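PDB 1B1U: protein (alpha-amylase/trypsin inhibitor rati), which inhibits both trypsin and alpha-amylase and may protect ragi seeds against endogenous and foreign hydrolytic enzymes. Local coordinates for residues E58-R61 with I62-G66. Numbering follows the deposited sequence.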
ATOM      1  N   GLU A  58       2.281   7.188   3.807  1.00 13.93           N
ATOM      2  CA  GLU A  58       2.413   7.903   2.532  1.00 13.11           C
ATOM      3  C   GLU A  58       2.528   6.896   1.407  1.00  9.24           C
ATOM      4  O   GLU A  58       1.912   7.057   0.357  1.00 10.51           O
ATOM      5  CB  GLU A  58       3.654   8.816   2.559  1.00 18.52           C
ATOM      6  CG  GLU A  58       4.003   9.534   1.240  1.00 17.29           C
ATOM      7  CD  GLU A  58       2.822  10.247   0.604  1.00 12.95           C
ATOM      8  OE1 GLU A  58       1.925  10.717   1.328  1.00 17.48           O
ATOM      9  OE2 GLU A  58       2.793  10.344  -0.635  1.00 26.73           O
ATOM     10  N   ALA A  59       3.321   5.856   1.646  1.00  9.09           N
ATOM     11  CA  ALA A  59       3.546   4.772   0.691  1.00  8.46           C
ATOM     12  C   ALA A  59       2.244   4.055   0.336  1.00  9.61           C
ATOM     13  O   ALA A  59       2.074   3.565  -0.790  1.00 11.52           O
ATOM     14  CB  ALA A  59       4.540   3.771   1.270  1.00  5.61           C
ATOM     15  N   VAL A  60       1.332   3.977   1.301  1.00 11.99           N
ATOM     16  CA  VAL A  60       0.045   3.328   1.079  1.00 11.20           C
ATOM     17  C   VAL A  60      -0.824   4.249   0.223  1.00  5.85           C
ATOM     18  O   VAL A  60      -1.458   3.794  -0.721  1.00  3.08           O
ATOM     19  CB  VAL A  60      -0.666   2.997   2.424  1.00 10.50           C
ATOM     20  CG1 VAL A  60      -2.112   2.557   2.179  1.00  2.00           C
ATOM     21  CG2 VAL A  60       0.086   1.881   3.130  1.00 11.34           C
ATOM     22  N   ARG A  61      -0.837   5.538   0.551  1.00  8.23           N
ATOM     23  CA  ARG A  61      -1.609   6.514  -0.223  1.00 10.55           C
ATOM     24  C   ARG A  61      -1.150   6.487  -1.673  1.00  8.97           C
ATOM     25  O   ARG A  61      -1.962   6.573  -2.597  1.00 10.20           O
ATOM     26  CB  ARG A  61      -1.418   7.926   0.341  1.00 10.43           C
ATOM     27  CG  ARG A  61      -2.383   8.969  -0.223  1.00 10.09           C
ATOM     28  CD  ARG A  61      -1.815  10.390  -0.098  1.00  6.19           C
ATOM     29  NE  ARG A  61      -0.530  10.518  -0.774  1.00  2.00           N
ATOM     30  CZ  ARG A  61      -0.405  10.563  -2.094  1.00  6.36           C
ATOM     31  NH1 ARG A  61      -1.481  10.498  -2.854  1.00 12.32           N
ATOM     32  NH2 ARG A  61       0.787  10.642  -2.660  1.00  8.81           N
ATOM     33  N   ILE A  62       0.156   6.358  -1.876  1.00  9.29           N
ATOM     34  CA  ILE A  62       0.697   6.326  -3.231  1.00 12.69           C
ATOM     35  C   ILE A  62       0.199   5.086  -3.964  1.00 12.62           C
ATOM     36  O   ILE A  62       0.004   5.108  -5.182  1.00 13.53           O
ATOM     37  CB  ILE A  62       2.253   6.298  -3.242  1.00 14.22           C
ATOM     38  CG1 ILE A  62       2.831   7.463  -2.432  1.00 15.47           C
ATOM     39  CG2 ILE A  62       2.751   6.360  -4.671  1.00 13.89           C
ATOM     40  CD1 ILE A  62       4.374   7.459  -2.357  1.00  9.31           C
ATOM     41  N   LEU A  63       0.019   3.995  -3.220  1.00 16.51           N
ATOM     42  CA  LEU A  63      -0.460   2.742  -3.802  1.00 10.50           C
ATOM     43  C   LEU A  63      -1.858   2.968  -4.346  1.00  4.77           C
ATOM     44  O   LEU A  63      -2.187   2.545  -5.453  1.00  2.38           O
ATOM     45  CB  LEU A  63      -0.503   1.636  -2.740  1.00 13.47           C
ATOM     46  CG  LEU A  63      -1.183   0.299  -3.067  1.00 11.71           C
ATOM     47  CD1 LEU A  63      -0.521  -0.382  -4.278  1.00  6.85           C
ATOM     48  CD2 LEU A  63      -1.109  -0.591  -1.829  1.00 13.25           C
ATOM     49  N   MET A  64      -2.679   3.636  -3.554  1.00  2.00           N
ATOM     50  CA  MET A  64      -4.043   3.905  -3.958  1.00  6.05           C
ATOM     51  C   MET A  64      -4.151   4.953  -5.062  1.00  9.03           C
ATOM     52  O   MET A  64      -4.494   4.655  -6.204  1.00  6.95           O
ATOM     53  CB  MET A  64      -4.847   4.377  -2.752  1.00  8.12           C
ATOM     54  CG  MET A  64      -4.512   3.668  -1.448  1.00  4.18           C
ATOM     55  SD  MET A  64      -5.478   4.303  -0.089  1.00  8.39           S
ATOM     56  CE  MET A  64      -4.250   4.733   1.024  1.00  2.30           C
ATOM     57  N   ASP A  65      -3.803   6.181  -4.699  1.00 14.04           N
ATOM     58  CA  ASP A  65      -3.911   7.339  -5.573  1.00 14.24           C
ATOM     59  C   ASP A  65      -2.767   7.739  -6.497  1.00 15.19           C
ATOM     60  O   ASP A  65      -3.005   8.314  -7.553  1.00 19.44           O
ATOM     61  CB  ASP A  65      -4.324   8.512  -4.699  1.00 13.12           C
ATOM     62  CG  ASP A  65      -5.450   8.137  -3.761  1.00  8.64           C
ATOM     63  OD1 ASP A  65      -6.163   7.170  -4.097  1.00 13.54           O
ATOM     64  OD2 ASP A  65      -5.628   8.781  -2.706  1.00  9.53           O
ATOM     65  N   GLY A  66      -1.531   7.477  -6.108  1.00 17.15           N
ATOM     66  CA  GLY A  66      -0.437   7.819  -6.997  1.00 15.16           C
ATOM     67  C   GLY A  66       0.433   9.008  -6.647  1.00 14.85           C
ATOM     68  O   GLY A  66       0.227   9.716  -5.656  1.00 13.11           O
TER
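Arg61 reaches forward along its helix to the carbonyl of Gly66 and back to Glu58, a compact example of how one side chain can bind a helix end together. Its NH2 donates to Gly66 O at 3.2 Å, the oxygen standing 17° out of the guanidinium plane, while NH1 adds a weak bond to the same oxygen. The reverse side of the grip is a side-on salt bridge: NE meets Glu58 OE1 with an almost straight N-H (170°), and NH2 lies 2.9 Å from Glu58 OE2, both oxygens approached on their syn sides. A bend at chi3 (58°) folds the guanidinium back over the helix, with Ile62 N over one of its faces. Ile62 CG1, 3.4 Å from Glu58 OE2, gives the ion pair aliphatic cover, and the side chains of Ile62 and Arg61 both touch Val67.

Backbone hydrogen bonds run from Ile62 N to Glu58 O (2.9 Å) as far as Asp65 N to Arg61 O (2.8 Å), near the C-terminal end of helix 53-64 in this cereal-family inhibitor of the prolamin clan. Gly66 then turns to positive phi, where a side-chain carbon would collide with Asp65 O, and the chain enters strand 67-68.

The apolar pair lies elsewhere on the turn: Met64, bent at chi3, brings CE against Val60 CG1 at a tight 3.3 Å, and both residues touch Leu117.

With an alanine at Arg61, the Glu58 carboxylate would probably lose its positive mate and the Gly66 carbonyl its side-chain donors. Asp65 OD2, 4.5 Å from Arg61 NH1, is too distant for a salt bridge but may help stabilise the arginine's positive charge. The chemistry thus implies a guanidinium probably restrained in its rotation from two sides, by a carboxylate within the helix and by a carbonyl just beyond its last turn.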